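Local coordinates for SCO family protein (PDB 3ME7) that probably binds copper and takes part in electron transfer through a redox-active disulfide, as a thioredoxin-fold member of the SCO1/2 family, at residues 27-32 with 64-69; 37-42 with 78-83. One frame throughout, in Å; residues are numbered along the deposited sequence.

Contact 1 of 2, residues 27-32 with 64-69; sequences KGKPII and DFWVIT
K29 lays its aliphatic chain obliquely across the indole of W66. CB starts near W66 CD1, at 3.9 Å. CG moves on to W66 NE1. CD sits over one face of the five-membered ring, 3.9 Å from its centroid, in a CH-pi contact offset toward the rim. CE reaches the benzo part near CZ2. There the chain bends (chi4 -71°), and NZ is hydrogen-bonded to the carbonyl of K63. The indole N-H of W66 is used by a water, which accepts it in the ring plane and donates to K27 O. At another part of the indole edge, I31 CG1 stands 4.0 Å from W66 CD1. With an alanine in place of W66, the methylenes of K29 would probably lose the ring face they cross, and the bridging water its N-H donor.

I32, on the sheet face opposite I31 and W66, sets CD1 over one face of the F65 ring, 4.0 Å from F65 CD1. At the loop end, P30 CB meets F65 CB. Three backbone bonds join the segments, each 2.8 Å long: W66 N to P30 O, I32 N to W66 O, and I68 N to I32 O. I31 pairs with W66 and I32 with V67. This is the parallel pairing of two neighbouring strands in the central sheet of a thioredoxin-like fold.

Contact 2 of 2, residues 37-42 with 78-83; sequences YTHCRA and LEDIKR. With SO4 (sulfate ion), chain C.
T38 meets the helix with both branches of its side chain. It follows Y37, which opens a type I turn closed by a bond from C40 N to Y37 O. In T38, OG1 lies between the backbone N and the carbonyl carbon (chi1 70°). From there it faces D80 CB at 3.4 Å. CG2 packs against I81 CG2 at 3.9 Å. T38 O accepts a bond from a water, which accepts one from R83 NE.

R83 NH2 stands over one face of the H39 ring, offset toward the rim and 3.4 Å from H39 CE1. The ring and guanidinium planes are 37° apart. A second water links H39 NE2 and D80 OD1. R83 NH1 also binds D80 OD1, at 2.9 Å, in a salt bridge that uses the anti lone pair of OD1 and tethers the guanidinium over the H39 ring.

C40 rests its CB over the Y37 ring and forms the redox-active disulfide with C44. It is also a predicted copper ligand.

L78 N gives a hydrogen bond to O4 of a sulfate, which K99 NZ also binds. The segment 37-42 runs from strand 31-36 toward helix 43-52, beside helix 78-87, whose I81 touches strands 66-71 and 95-100.

In the fold
The two contacts lie on opposite sides of the chain's centre. Their centres are about 21 Å apart and their nearest atoms about 6 Å apart, with no touch. The segments alternate along the chain: 27-32, 37-42, 64-69, 78-83. Strand 31-36 leads from contact 1 into the loop of contact 2, and strand 66-71 is followed by helix 78-87. Contact 1 is buried at the beginning of these two neighbouring strands. Contact 2 lies beyond their far ends and carries C40, which with C44 and H126 is predicted to bind copper. Strand 31-36 thus links the buried sheet region of contact 1 to the loop that holds C40, while strand 66-71 leads to the helix beside it.

Contact 1 of 2, residues 27-32 with 64-69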
ATOM      1  N   LYS A  27       2.807  -8.732  -9.919  1.00 11.13           N
ATOM      2  CA  LYS A  27       4.190  -9.209  -9.851  1.00 11.35           C
ATOM      3  C   LYS A  27       5.027  -8.611 -10.978  1.00 11.40           C
ATOM      4  O   LYS A  27       4.506  -8.325 -12.066  1.00 11.96           O
ATOM      5  CB  LYS A  27       4.262 -10.738  -9.889  1.00 12.12           C
ATOM      6  CG  LYS A  27       3.962 -11.383  -8.551  1.00 13.92           C
ATOM      7  CD  LYS A  27       4.078 -12.906  -8.655  1.00 14.11           C
ATOM      8  CE  LYS A  27       3.564 -13.572  -7.405  1.00 15.34           C
ATOM      9  NZ  LYS A  27       3.664 -15.059  -7.475  1.00 16.24           N
ATOM     10  N   GLY A  28       6.318  -8.454 -10.718  1.00 11.29           N
ATOM     11  CA  GLY A  28       7.264  -8.022 -11.763  1.00 11.57           C
ATOM     12  C   GLY A  28       7.836  -6.637 -11.526  1.00 12.82           C
ATOM     13  O   GLY A  28       8.782  -6.227 -12.200  1.00 13.69           O
ATOM     14  N   LYS A  29       7.252  -5.906 -10.571  1.00 12.38           N
ATOM     15  CA  LYS A  29       7.770  -4.611 -10.122  1.00 12.73           C
ATOM     16  C   LYS A  29       7.606  -4.558  -8.604  1.00 10.97           C
ATOM     17  O   LYS A  29       6.676  -5.195  -8.060  1.00 10.44           O
ATOM     18  CB  LYS A  29       6.949  -3.447 -10.699  1.00 14.25           C
ATOM     19  CG  LYS A  29       6.672  -3.459 -12.200  1.00 17.97           C
ATOM     20  CD  LYS A  29       5.835  -2.237 -12.576  1.00 16.66           C
ATOM     21  CE  LYS A  29       5.347  -2.312 -14.014  1.00 17.67           C
ATOM     22  NZ  LYS A  29       6.432  -2.115 -15.010  1.00 18.63           N
ATOM     23  N   PRO A  30       8.458  -3.768  -7.901  1.00  9.75           N
ATOM     24  CA  PRO A  30       8.179  -3.510  -6.485  1.00  9.52           C
ATOM     25  C   PRO A  30       6.796  -2.875  -6.285  1.00  9.32           C
ATOM     26  O   PRO A  30       6.275  -2.180  -7.178  1.00 10.10           O
ATOM     27  CB  PRO A  30       9.256  -2.505  -6.085  1.00  9.23           C
ATOM     28  CG  PRO A  30      10.381  -2.762  -7.037  1.00 10.21           C
ATOM     29  CD  PRO A  30       9.688  -3.073  -8.336  1.00  9.02           C
ATOM     30  N   ILE A  31       6.196  -3.181  -5.145  1.00  9.66           N
ATOM     31  CA  ILE A  31       4.862  -2.690  -4.819  1.00  9.39           C
ATOM     32  C   ILE A  31       4.911  -1.918  -3.513  1.00  9.35           C
ATOM     33  O   ILE A  31       5.407  -2.412  -2.500  1.00 10.56           O
ATOM     34  CB  ILE A  31       3.866  -3.853  -4.715  1.00 10.25           C
ATOM     35  CG1 ILE A  31       3.730  -4.538  -6.082  1.00  9.59           C
ATOM     36  CG2 ILE A  31       2.507  -3.334  -4.239  1.00 10.60           C
ATOM     37  CD1 ILE A  31       3.307  -5.987  -6.009  1.00 11.72           C
ATOM     38  N   ILE A  32       4.393  -0.693  -3.545  1.00  8.95           N
ATOM     39  CA  ILE A  32       4.280   0.121  -2.327  1.00  8.77           C
ATOM     40  C   ILE A  32       2.809   0.106  -1.885  1.00  9.43           C
ATOM     41  O   ILE A  32       1.939   0.578  -2.612  1.00 11.10           O
ATOM     42  CB  ILE A  32       4.770   1.557  -2.569  1.00 10.41           C
ATOM     43  CG1 ILE A  32       6.264   1.554  -2.948  1.00 11.59           C
ATOM     44  CG2 ILE A  32       4.531   2.432  -1.350  1.00 11.99           C
ATOM     45  CD1 ILE A  32       6.807   2.946  -3.365  1.00 11.49           C
ATOM     46  N   ASP A  64       8.242   2.036 -12.657  1.00 12.46           N
ATOM     47  CA  ASP A  64       9.319   1.647 -11.758  1.00 13.00           C
ATOM     48  C   ASP A  64       8.828   0.793 -10.597  1.00 12.30           C
ATOM     49  O   ASP A  64       9.578  -0.002 -10.048  1.00 13.12           O
ATOM     50  CB  ASP A  64      10.054   2.884 -11.247  1.00 14.27           C
ATOM     51  CG  ASP A  64      10.748   3.636 -12.366  1.00 13.27           C
ATOM     52  OD1 ASP A  64      11.637   3.030 -13.010  1.00 16.34           O
ATOM     53  OD2 ASP A  64      10.364   4.797 -12.613  1.00 15.72           O
ATOM     54  N   PHE A  65       7.561   0.978 -10.229  1.00 10.96           N
ATOM     55  CA  PHE A  65       6.940   0.278  -9.106  1.00 10.04           C
ATOM     56  C   PHE A  65       5.455   0.534  -9.193  1.00 10.06           C
ATOM     57  O   PHE A  65       5.039   1.461  -9.877  1.00 10.19           O
ATOM     58  CB  PHE A  65       7.500   0.790  -7.762  1.00  8.91           C
ATOM     59  CG  PHE A  65       7.593   2.296  -7.657  1.00  8.91           C
ATOM     60  CD1 PHE A  65       6.463   3.075  -7.384  1.00  8.48           C
ATOM     61  CD2 PHE A  65       8.825   2.929  -7.808  1.00  9.58           C
ATOM     62  CE1 PHE A  65       6.568   4.462  -7.266  1.00  9.29           C
ATOM     63  CE2 PHE A  65       8.933   4.314  -7.707  1.00  8.96           C
ATOM     64  CZ  PHE A  65       7.813   5.086  -7.449  1.00  8.90           C
ATOM     65  N   TRP A  66       4.655  -0.275  -8.495  1.00  9.78           N
ATOM     66  CA  TRP A  66       3.223  -0.008  -8.332  1.00  9.38           C
ATOM     67  C   TRP A  66       3.046   0.713  -7.004  1.00  8.94           C
ATOM     68  O   TRP A  66       3.756   0.418  -6.045  1.00  9.93           O
ATOM     69  CB  TRP A  66       2.426  -1.327  -8.283  1.00  9.84           C
ATOM     70  CG  TRP A  66       2.441  -2.086  -9.589  1.00 10.14           C
ATOM     71  CD1 TRP A  66       3.102  -3.267  -9.845  1.00 10.29           C
ATOM     72  CD2 TRP A  66       1.772  -1.723 -10.804  1.00 11.30           C
ATOM     73  NE1 TRP A  66       2.881  -3.650 -11.157  1.00 11.20           N
ATOM     74  CE2 TRP A  66       2.076  -2.725 -11.763  1.00 10.58           C
ATOM     75  CE3 TRP A  66       0.954  -0.645 -11.180  1.00 10.64           C
ATOM     76  CZ2 TRP A  66       1.585  -2.686 -13.074  1.00 11.70           C
ATOM     77  CZ3 TRP A  66       0.452  -0.610 -12.493  1.00 11.28           C
ATOM     78  CH2 TRP A  66       0.777  -1.626 -13.418  1.00 11.62           C
ATOM     79  N   VAL A  67       2.096   1.639  -6.951  1.00  9.17           N
ATOM     80  CA  VAL A  67       1.644   2.187  -5.682  1.00  9.53           C
ATOM     81  C   VAL A  67       0.193   1.774  -5.517  1.00  9.44           C
ATOM     82  O   VAL A  67      -0.636   1.996  -6.406  1.00  9.96           O
ATOM     83  CB  VAL A  67       1.766   3.720  -5.598  1.00  9.53           C
ATOM     84  CG1 VAL A  67       1.526   4.181  -4.164  1.00  9.67           C
ATOM     85  CG2 VAL A  67       3.171   4.158  -6.035  1.00  9.37           C
ATOM     86  N   ILE A  68      -0.090   1.140  -4.383  1.00  8.36           N
ATOM     87  CA  ILE A  68      -1.437   0.653  -4.079  1.00  9.43           C
ATOM     88  C   ILE A  68      -1.919   1.194  -2.758  1.00  8.62           C
ATOM     89  O   ILE A  68      -1.492   0.735  -1.679  1.00  8.92           O
ATOM     90  CB  ILE A  68      -1.522  -0.895  -4.079  1.00 10.66           C
ATOM     91  CG1 ILE A  68      -0.957  -1.491  -5.388  1.00  9.52           C
ATOM     92  CG2 ILE A  68      -2.965  -1.370  -3.771  1.00  8.97           C
ATOM     93  CD1 ILE A  68      -1.689  -1.133  -6.697  1.00 12.02           C
ATOM     94  N   THR A  69      -2.781   2.201  -2.840  1.00  7.62           N
ATOM     95  CA  THR A  69      -3.510   2.651  -1.657  1.00  7.72           C
ATOM     96  C   THR A  69      -4.694   1.719  -1.498  1.00  8.07           C
ATOM     97  O   THR A  69      -5.458   1.503  -2.446  1.00  8.34           O
ATOM     98  CB  THR A  69      -3.989   4.104  -1.825  1.00  8.19           C
ATOM     99  OG1 THR A  69      -2.854   4.980  -1.847  1.00  9.17           O
ATOM    100  CG2 THR A  69      -4.899   4.528  -0.672  1.00  9.93           C
TER
HETATM  101  O   HOH W   1       3.826  -5.785 -13.042  1.00 14.27           O

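Contact 2 of 2, residues 37-42 with 78-83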
ATOM      1  N   TYR A  37      -8.293   4.300   5.432  1.00  9.54           N
ATOM      2  CA  TYR A  37      -9.729   4.138   5.164  1.00 10.76           C
ATOM      3  C   TYR A  37     -10.297   5.452   4.647  1.00 11.66           C
ATOM      4  O   TYR A  37      -9.721   6.503   4.897  1.00 11.41           O
ATOM      5  CB  TYR A  37     -10.529   3.581   6.353  1.00 11.94           C
ATOM      6  CG  TYR A  37     -10.495   4.380   7.635  1.00 13.89           C
ATOM      7  CD1 TYR A  37      -9.358   4.406   8.442  1.00 13.78           C
ATOM      8  CD2 TYR A  37     -11.631   5.052   8.078  1.00 13.18           C
ATOM      9  CE1 TYR A  37      -9.347   5.091   9.628  1.00 15.25           C
ATOM     10  CE2 TYR A  37     -11.621   5.756   9.272  1.00 15.19           C
ATOM     11  CZ  TYR A  37     -10.479   5.772  10.035  1.00 14.00           C
ATOM     12  OH  TYR A  37     -10.458   6.472  11.218  1.00 17.37           O
ATOM     13  N   THR A  38     -11.390   5.384   3.893  1.00 12.83           N
ATOM     14  CA  THR A  38     -11.766   6.529   3.045  1.00 14.05           C
ATOM     15  C   THR A  38     -12.380   7.680   3.824  1.00 15.44           C
ATOM     16  O   THR A  38     -12.316   8.827   3.383  1.00 17.35           O
ATOM     17  CB  THR A  38     -12.629   6.151   1.803  1.00 15.21           C
ATOM     18  OG1 THR A  38     -13.947   5.757   2.201  1.00 17.39           O
ATOM     19  CG2 THR A  38     -11.964   5.049   0.975  1.00 17.29           C
ATOM     20  N   HIS A  39     -12.954   7.372   4.984  1.00 14.55           N
ATOM     21  CA  HIS A  39     -13.535   8.405   5.833  1.00 16.25           C
ATOM     22  C   HIS A  39     -12.560   8.865   6.911  1.00 17.02           C
ATOM     23  O   HIS A  39     -12.936   9.573   7.831  1.00 18.53           O
ATOM     24  CB  HIS A  39     -14.843   7.919   6.450  1.00 17.98           C
ATOM     25  CG  HIS A  39     -15.928   7.698   5.448  1.00 20.43           C
ATOM     26  ND1 HIS A  39     -16.661   8.734   4.907  1.00 20.03           N
ATOM     27  CD2 HIS A  39     -16.418   6.561   4.901  1.00 19.64           C
ATOM     28  CE1 HIS A  39     -17.548   8.244   4.058  1.00 20.35           C
ATOM     29  NE2 HIS A  39     -17.424   6.928   4.037  1.00 20.62           N
ATOM     30  N   CYS A  40     -11.291   8.482   6.766  1.00 16.83           N
ATOM     31  CA  CYS A  40     -10.242   8.786   7.739  1.00 17.83           C
ATOM     32  C   CYS A  40      -9.792  10.243   7.577  1.00 19.51           C
ATOM     33  O   CYS A  40      -9.167  10.607   6.578  1.00 20.37           O
ATOM     34  CB  CYS A  40      -9.094   7.814   7.483  1.00 17.46           C
ATOM     35  SG  CYS A  40      -7.572   7.826   8.480  1.00 21.99           S
ATOM     36  N   ARG A  41     -10.122  11.079   8.552  1.00 19.95           N
ATOM     37  CA  ARG A  41      -9.744  12.492   8.461  1.00 20.83           C
ATOM     38  C   ARG A  41      -8.520  12.876   9.288  1.00 19.49           C
ATOM     39  O   ARG A  41      -8.086  14.031   9.252  1.00 19.37           O
ATOM     40  CB  ARG A  41     -10.932  13.401   8.776  1.00 22.62           C
ATOM     41  CG  ARG A  41     -11.841  13.593   7.566  1.00 35.53           C
ATOM     42  CD  ARG A  41     -12.987  14.524   7.851  1.00 25.45           C
ATOM     43  NE  ARG A  41     -13.823  14.047   8.956  1.00 35.77           N
ATOM     44  CZ  ARG A  41     -14.025  14.710  10.095  1.00 27.23           C
ATOM     45  NH1 ARG A  41     -13.465  15.899  10.300  1.00 35.95           N
ATOM     46  NH2 ARG A  41     -14.802  14.186  11.033  1.00 35.79           N
ATOM     47  N   ALA A  42      -7.961  11.912  10.013  1.00 18.55           N
ATOM     48  CA  ALA A  42      -6.826  12.187  10.900  1.00 18.57           C
ATOM     49  C   ALA A  42      -5.479  11.808  10.281  1.00 18.19           C
ATOM     50  O   ALA A  42      -4.822  12.638   9.654  1.00 18.75           O
ATOM     51  CB  ALA A  42      -7.031  11.506  12.271  1.00 18.75           C
ATOM     52  N   LEU A  78     -16.926   0.815  -3.881  1.00 11.26           N
ATOM     53  CA  LEU A  78     -16.283   1.400  -5.066  1.00 11.61           C
ATOM     54  C   LEU A  78     -16.503   2.909  -5.138  1.00 11.07           C
ATOM     55  O   LEU A  78     -15.593   3.655  -5.464  1.00 10.30           O
ATOM     56  CB  LEU A  78     -16.761   0.700  -6.339  1.00 12.95           C
ATOM     57  CG  LEU A  78     -16.323  -0.766  -6.441  1.00 12.22           C
ATOM     58  CD1 LEU A  78     -16.910  -1.403  -7.692  1.00 14.45           C
ATOM     59  CD2 LEU A  78     -14.815  -0.898  -6.455  1.00 14.73           C
ATOM     60  N   GLU A  79     -17.710   3.355  -4.797  1.00 11.36           N
ATOM     61  CA  GLU A  79     -18.010   4.780  -4.699  1.00 11.08           C
ATOM     62  C   GLU A  79     -17.043   5.497  -3.745  1.00 10.99           C
ATOM     63  O   GLU A  79     -16.496   6.551  -4.075  1.00 11.28           O
ATOM     64  CB  GLU A  79     -19.470   4.938  -4.239  1.00 12.93           C
ATOM     65  CG  GLU A  79     -19.945   6.352  -3.978  1.00 28.02           C
ATOM     66  CD  GLU A  79     -21.400   6.389  -3.525  1.00 15.88           C
ATOM     67  OE1 GLU A  79     -21.687   5.995  -2.367  1.00 28.56           O
ATOM     68  OE2 GLU A  79     -22.254   6.817  -4.322  1.00 28.42           O
ATOM     69  N   ASP A  80     -16.836   4.894  -2.578  1.00 10.23           N
ATOM     70  CA  ASP A  80     -15.931   5.454  -1.568  1.00 10.61           C
ATOM     71  C   ASP A  80     -14.488   5.574  -2.051  1.00 10.09           C
ATOM     72  O   ASP A  80     -13.847   6.606  -1.823  1.00 10.50           O
ATOM     73  CB  ASP A  80     -15.962   4.632  -0.282  1.00 11.51           C
ATOM     74  CG  ASP A  80     -17.293   4.706   0.427  1.00 10.43           C
ATOM     75  OD1 ASP A  80     -17.819   5.819   0.622  1.00 12.81           O
ATOM     76  OD2 ASP A  80     -17.820   3.647   0.797  1.00 12.45           O
ATOM     77  N   ILE A  81     -13.970   4.521  -2.690  1.00 10.23           N
ATOM     78  CA  ILE A  81     -12.575   4.576  -3.136  1.00  9.91           C
ATOM     79  C   ILE A  81     -12.371   5.497  -4.338  1.00 10.19           C
ATOM     80  O   ILE A  81     -11.309   6.101  -4.474  1.00 10.43           O
ATOM     81  CB  ILE A  81     -11.922   3.183  -3.339  1.00 10.50           C
ATOM     82  CG1 ILE A  81     -12.718   2.310  -4.316  1.00 11.22           C
ATOM     83  CG2 ILE A  81     -11.690   2.506  -1.984  1.00 11.31           C
ATOM     84  CD1 ILE A  81     -11.934   1.075  -4.759  1.00 10.12           C
ATOM     85  N   LYS A  82     -13.384   5.592  -5.198  1.00 10.53           N
ATOM     86  CA  LYS A  82     -13.368   6.549  -6.302  0.50 10.88           C
ATOM     87  C   LYS A  82     -13.312   7.985  -5.773  1.00 10.92           C
ATOM     88  O   LYS A  82     -12.555   8.815  -6.283  1.00 11.01           O
ATOM     89  CB  LYS A  82     -14.595   6.349  -7.199  0.50 10.81           C
ATOM     90  CG  LYS A  82     -14.580   7.195  -8.467  0.50 16.29           C
ATOM     91  CD  LYS A  82     -13.308   6.944  -9.241  0.50 11.58           C
ATOM     92  CE  LYS A  82     -13.160   7.895 -10.414  0.50 17.17           C
ATOM     93  NZ  LYS A  82     -11.781   7.859 -10.962  0.50 11.49           N
ATOM     94  N   ARG A  83     -14.123   8.271  -4.759  1.00 11.24           N
ATOM     95  CA  ARG A  83     -14.083   9.585  -4.088  1.00 11.13           C
ATOM     96  C   ARG A  83     -12.674   9.881  -3.520  1.00 10.82           C
ATOM     97  O   ARG A  83     -12.124  10.970  -3.722  1.00 10.75           O
ATOM     98  CB  ARG A  83     -15.148   9.639  -2.989  1.00 12.51           C
ATOM     99  CG  ARG A  83     -15.443  11.049  -2.430  1.00 18.55           C
ATOM    100  CD  ARG A  83     -16.371  10.988  -1.198  1.00 16.03           C
ATOM    101  NE  ARG A  83     -15.716  10.282  -0.097  1.00 19.92           N
ATOM    102  CZ  ARG A  83     -16.152   9.153   0.462  1.00 18.64           C
ATOM    103  NH1 ARG A  83     -17.276   8.581   0.054  1.00 20.10           N
ATOM    104  NH2 ARG A  83     -15.444   8.586   1.427  1.00 20.87           N
TER
HETATM  105  S   SO4 C 501     -19.085  -2.442  -4.048  1.00 15.65           S
HETATM  106  O1  SO4 C 501     -17.765  -2.373  -3.431  1.00 20.24           O
HETATM  107  O2  SO4 C 501     -19.091  -3.490  -5.056  1.00 21.51           O
HETATM  108  O3  SO4 C 501     -20.099  -2.704  -3.022  1.00 20.02           O
HETATM  109  O4  SO4 C 501     -19.374  -1.168  -4.709  1.00 19.97           O
HETATM  110  O   HOH W   2     -12.538  10.490   0.683  1.00 30.33           O
HETATM  111  O   HOH W   3     -19.657   6.144   2.592  1.00 33.42           O